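Local structure of bile salt hydrolase/transferase (Clostridium perfringens, 2BJF) at residues 21-26 with 270-275. The protein hydrolyses the amide bond of glycine- and taurine-conjugated bile salts, releasing free bile acids, and also acts as a bile acid amine N-acyltransferase. Sequence-based numbering, arbitrary orientation.
Sequences DIEYSF and EEKSDL. With DXC ((3alpha,5beta,12alpha)-3,12-dihydroxycholan-24-oic acid), chain B.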
ATOM      1  N   ASP A  21      14.367  17.787  -8.642  1.00 12.64           N
ATOM      2  CA  ASP A  21      13.272  18.027  -7.705  1.00 12.88           C
ATOM      3  C   ASP A  21      13.699  18.972  -6.584  1.00 13.08           C
ATOM      4  O   ASP A  21      14.329  18.552  -5.607  1.00 13.15           O
ATOM      5  CB  ASP A  21      12.744  16.705  -7.129  1.00 12.83           C
ATOM      6  CG  ASP A  21      12.350  15.698  -8.204  1.00 13.11           C
ATOM      7  OD1 ASP A  21      12.041  16.104  -9.347  1.00 12.87           O
ATOM      8  OD2 ASP A  21      12.339  14.488  -7.894  1.00 12.87           O
ATOM      9  N   ILE A  22      13.365  20.251  -6.746  1.00 13.41           N
ATOM     10  CA  ILE A  22      13.665  21.295  -5.757  1.00 13.75           C
ATOM     11  C   ILE A  22      12.538  22.333  -5.700  1.00 14.02           C
ATOM     12  O   ILE A  22      11.730  22.434  -6.628  1.00 13.88           O
ATOM     13  CB  ILE A  22      15.032  21.999  -6.017  1.00 13.76           C
ATOM     14  CG1 ILE A  22      15.161  22.439  -7.480  1.00 13.77           C
ATOM     15  CG2 ILE A  22      16.204  21.101  -5.592  1.00 13.99           C
ATOM     16  CD1 ILE A  22      16.417  23.235  -7.792  1.00 13.84           C
ATOM     17  N   GLU A  23      12.484  23.091  -4.605  1.00 14.41           N
ATOM     18  CA  GLU A  23      11.444  24.103  -4.404  1.00 14.89           C
ATOM     19  C   GLU A  23      11.932  25.523  -4.724  1.00 15.15           C
ATOM     20  O   GLU A  23      11.237  26.509  -4.456  1.00 15.19           O
ATOM     21  CB  GLU A  23      10.881  24.022  -2.973  1.00 14.90           C
ATOM     22  CG  GLU A  23      11.801  24.558  -1.864  1.00 15.29           C
ATOM     23  CD  GLU A  23      12.795  23.533  -1.328  1.00 16.04           C
ATOM     24  OE1 GLU A  23      13.327  22.716  -2.110  1.00 16.05           O
ATOM     25  OE2 GLU A  23      13.059  23.560  -0.107  1.00 16.48           O
ATOM     26  N   TYR A  24      13.123  25.611  -5.314  1.00 15.44           N
ATOM     27  CA  TYR A  24      13.781  26.890  -5.571  1.00 15.69           C
ATOM     28  C   TYR A  24      14.467  26.922  -6.937  1.00 15.65           C
ATOM     29  O   TYR A  24      14.629  25.888  -7.586  1.00 15.76           O
ATOM     30  CB  TYR A  24      14.802  27.184  -4.460  1.00 16.03           C
ATOM     31  CG  TYR A  24      15.880  26.126  -4.309  1.00 16.44           C
ATOM     32  CD1 TYR A  24      17.090  26.232  -4.996  1.00 16.63           C
ATOM     33  CD2 TYR A  24      15.690  25.021  -3.478  1.00 16.67           C
ATOM     34  CE1 TYR A  24      18.081  25.263  -4.864  1.00 17.10           C
ATOM     35  CE2 TYR A  24      16.676  24.046  -3.339  1.00 16.94           C
ATOM     36  CZ  TYR A  24      17.868  24.174  -4.035  1.00 16.87           C
ATOM     37  OH  TYR A  24      18.850  23.218  -3.902  1.00 17.45           O
ATOM     38  N   SER A  25      14.857  28.120  -7.367  1.00 15.58           N
ATOM     39  CA  SER A  25      15.707  28.291  -8.539  1.00 15.36           C
ATOM     40  C   SER A  25      17.152  28.440  -8.083  1.00 15.26           C
ATOM     41  O   SER A  25      17.420  29.114  -7.087  1.00 15.24           O
ATOM     42  CB  SER A  25      15.278  29.525  -9.336  1.00 15.44           C
ATOM     43  OG  SER A  25      16.256  29.886 -10.299  1.00 15.55           O
ATOM     44  N   PHE A  26      18.077  27.807  -8.801  1.00 15.00           N
ATOM     45  CA  PHE A  26      19.502  27.994  -8.520  1.00 14.93           C
ATOM     46  C   PHE A  26      20.225  28.800  -9.603  1.00 14.86           C
ATOM     47  O   PHE A  26      21.402  28.568  -9.888  1.00 14.79           O
ATOM     48  CB  PHE A  26      20.213  26.666  -8.172  1.00 14.90           C
ATOM     49  CG  PHE A  26      20.218  25.635  -9.276  1.00 14.75           C
ATOM     50  CD1 PHE A  26      21.372  25.403 -10.021  1.00 14.54           C
ATOM     51  CD2 PHE A  26      19.093  24.857  -9.534  1.00 14.69           C
ATOM     52  CE1 PHE A  26      21.396  24.435 -11.025  1.00 14.38           C
ATOM     53  CE2 PHE A  26      19.103  23.890 -10.540  1.00 14.70           C
ATOM     54  CZ  PHE A  26      20.259  23.678 -11.285  1.00 14.50           C
ATOM     55  N   GLU A 270       8.614  24.504   5.195  1.00 15.96           N
ATOM     56  CA  GLU A 270       8.607  25.954   4.986  1.00 16.39           C
ATOM     57  C   GLU A 270       7.418  26.399   4.127  1.00 16.53           C
ATOM     58  O   GLU A 270       7.327  27.568   3.734  1.00 16.52           O
ATOM     59  CB  GLU A 270       9.924  26.420   4.353  1.00 16.52           C
ATOM     60  CG  GLU A 270      11.156  26.281   5.249  1.00 17.19           C
ATOM     61  CD  GLU A 270      11.789  24.900   5.195  1.00 18.24           C
ATOM     62  OE1 GLU A 270      11.483  24.128   4.261  1.00 18.52           O
ATOM     63  OE2 GLU A 270      12.602  24.589   6.090  1.00 19.08           O
ATOM     64  N   GLU A 271       6.515  25.457   3.847  1.00 16.57           N
ATOM     65  CA  GLU A 271       5.281  25.703   3.088  1.00 16.81           C
ATOM     66  C   GLU A 271       5.542  26.182   1.654  1.00 16.42           C
ATOM     67  O   GLU A 271       4.932  27.144   1.177  1.00 16.55           O
ATOM     68  CB  GLU A 271       4.336  26.644   3.853  1.00 16.85           C
ATOM     69  CG  GLU A 271       3.759  26.027   5.127  1.00 17.62           C
ATOM     70  CD  GLU A 271       3.009  27.022   5.999  1.00 17.76           C
ATOM     71  OE1 GLU A 271       2.370  27.950   5.457  1.00 19.36           O
ATOM     72  OE2 GLU A 271       3.053  26.866   7.238  1.00 19.74           O
ATOM     73  N   LYS A 272       6.461  25.492   0.983  1.00 15.96           N
ATOM     74  CA  LYS A 272       6.740  25.710  -0.433  1.00 15.71           C
ATOM     75  C   LYS A 272       6.499  24.415  -1.200  1.00 15.15           C
ATOM     76  O   LYS A 272       6.711  23.323  -0.667  1.00 15.07           O
ATOM     77  CB  LYS A 272       8.186  26.168  -0.638  1.00 15.65           C
ATOM     78  CG  LYS A 272       8.449  27.630  -0.288  1.00 16.24           C
ATOM     79  CD  LYS A 272       9.935  27.968  -0.368  1.00 16.59           C
ATOM     80  CE  LYS A 272      10.649  27.623   0.933  1.00 18.24           C
ATOM     81  NZ  LYS A 272      12.133  27.737   0.843  1.00 18.82           N
ATOM     82  N   SER A 273       6.054  24.541  -2.447  1.00 14.51           N
ATOM     83  CA  SER A 273       5.821  23.377  -3.295  1.00 13.84           C
ATOM     84  C   SER A 273       7.112  22.870  -3.929  1.00 13.54           C
ATOM     85  O   SER A 273       7.788  23.596  -4.665  1.00 13.38           O
ATOM     86  CB  SER A 273       4.779  23.682  -4.374  1.00 13.90           C
ATOM     87  OG  SER A 273       3.491  23.820  -3.805  1.00 13.77           O
ATOM     88  N   ASP A 274       7.450  21.622  -3.620  1.00 12.97           N
ATOM     89  CA  ASP A 274       8.566  20.930  -4.248  1.00 12.63           C
ATOM     90  C   ASP A 274       8.116  20.480  -5.637  1.00 12.27           C
ATOM     91  O   ASP A 274       7.072  19.836  -5.776  1.00 12.14           O
ATOM     92  CB  ASP A 274       8.977  19.726  -3.394  1.00 12.76           C
ATOM     93  CG  ASP A 274      10.420  19.297  -3.616  1.00 13.12           C
ATOM     94  OD1 ASP A 274      11.111  19.869  -4.485  1.00 13.72           O
ATOM     95  OD2 ASP A 274      10.866  18.367  -2.909  1.00 13.42           O
ATOM     96  N   LEU A 275       8.891  20.842  -6.658  1.00 11.85           N
ATOM     97  CA  LEU A 275       8.532  20.563  -8.051  1.00 11.46           C
ATOM     98  C   LEU A 275       9.654  19.851  -8.786  1.00 11.11           C
ATOM     99  O   LEU A 275      10.825  20.024  -8.451  1.00 11.01           O
ATOM    100  CB  LEU A 275       8.244  21.868  -8.812  1.00 11.66           C
ATOM    101  CG  LEU A 275       7.427  23.015  -8.216  1.00 11.62           C
ATOM    102  CD1 LEU A 275       7.344  24.172  -9.205  1.00 12.42           C
ATOM    103  CD2 LEU A 275       6.043  22.553  -7.827  1.00 12.38           C
TER
HETATM  104  C1  DXC B 330      24.551  27.030  -1.620  1.00 29.17           C
HETATM  105  C2  DXC B 330      25.643  26.048  -2.044  1.00 29.02           C
HETATM  106  C3  DXC B 330      26.323  26.426  -3.372  1.00 28.91           C
HETATM  107  C4  DXC B 330      25.337  26.705  -4.521  1.00 28.88           C
HETATM  108  C5  DXC B 330      24.255  27.674  -4.042  1.00 29.00           C
HETATM  109  C6  DXC B 330      23.553  27.243  -2.753  1.00 29.19           C
HETATM  110  C7  DXC B 330      27.369  25.359  -3.727  1.00 28.88           C
HETATM  111  C8  DXC B 330      26.771  24.061  -4.275  1.00 28.80           C
HETATM  112  C9  DXC B 330      25.713  24.270  -5.360  1.00 28.65           C
HETATM  113  C10 DXC B 330      24.697  25.373  -4.992  1.00 28.68           C
HETATM  114  C11 DXC B 330      24.906  22.988  -5.591  1.00 28.53           C
HETATM  115  C12 DXC B 330      23.854  23.082  -6.699  1.00 28.48           C
HETATM  116  C13 DXC B 330      22.867  24.216  -6.381  1.00 28.49           C
HETATM  117  C14 DXC B 330      23.604  25.529  -6.070  1.00 28.61           C
HETATM  118  C15 DXC B 330      25.642  21.666  -5.812  1.00 28.59           C
HETATM  119  C16 DXC B 330      24.560  20.769  -6.424  1.00 28.57           C
HETATM  120  C17 DXC B 330      23.310  21.646  -6.620  1.00 28.46           C
HETATM  121  C18 DXC B 330      26.067  27.385  -5.679  1.00 28.92           C
HETATM  122  C19 DXC B 330      22.374  21.099  -7.720  1.00 28.50           C
HETATM  123  O1  DXC B 330      22.002  23.868  -5.288  1.00 28.44           O
HETATM  124  O2  DXC B 330      23.864  26.511  -0.475  1.00 29.63           O
HETATM  125  C20 DXC B 330      24.494  23.351  -8.074  1.00 28.53           C
HETATM  126  C21 DXC B 330      21.788  19.735  -7.333  1.00 28.53           C
HETATM  127  C22 DXC B 330      20.957  19.783  -6.047  1.00 28.83           C
HETATM  128  C23 DXC B 330      19.953  18.655  -5.962  1.00 28.94           C
HETATM  129  O3  DXC B 330      19.765  17.915  -6.951  1.00 28.99           O
HETATM  130  O4  DXC B 330      19.338  18.509  -4.884  1.00 29.34           O
HETATM  131  C24 DXC B 330      21.239  22.043  -8.126  1.00 28.49           C
HETATM  132  O   HOH W   1      11.376  24.714   1.641  1.00 16.57           O
HETATM  133  O   HOH W   2       8.019  26.223  -5.335  1.00 21.18           O
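E23 lies across the aliphatic part of K272, its CG 4.1 Å from K272 CB, while its CB rests on the peptide carbonyl of S273. The E23 chain bends at its second torsion (chi2 -86°), which carries the carboxylate carbon off the K272 amine and to the edge of the Y24 ring, in the ring plane. E23 OE2 then stays 4.4 Å from K272 NZ, too far for a salt bridge, and is reached instead by a water that donates to it and to E270 OE1, each at 2.7 Å. This shared donor probably eases the approach of two carboxylates. A second water donates to S273 O and, weakly, to E23 O. Behind these loop residues the backbones become sheet: I22 and L275 form an antiparallel hydrogen-bonded pair where strand 14-22 ends and strand 275-283 begins, adjacent strands of one sheet in this Ntn-hydrolase fold. Of its two bonds, L275 N to I22 O is long (3.3 Å) but nearly straight; I22 N to L275 O is bent to 134° and weak. D21 CA also lies 3.2 Å from L275 O, a CA-H...O contact. With CG anti to the backbone N (chi1 -156°), D274 brings OD1 to 3.1 Å from I22 C, over the I22-E23 peptide. D21, by contrast, directs its carboxylate to T276 and to the N-terminal amine of C2, the inferred nucleophile. Past the pair, the chain enters the deoxycholate pocket, where the F26 ring lies beneath DXC C24, a carbon 3.5 Å above the centre of its face.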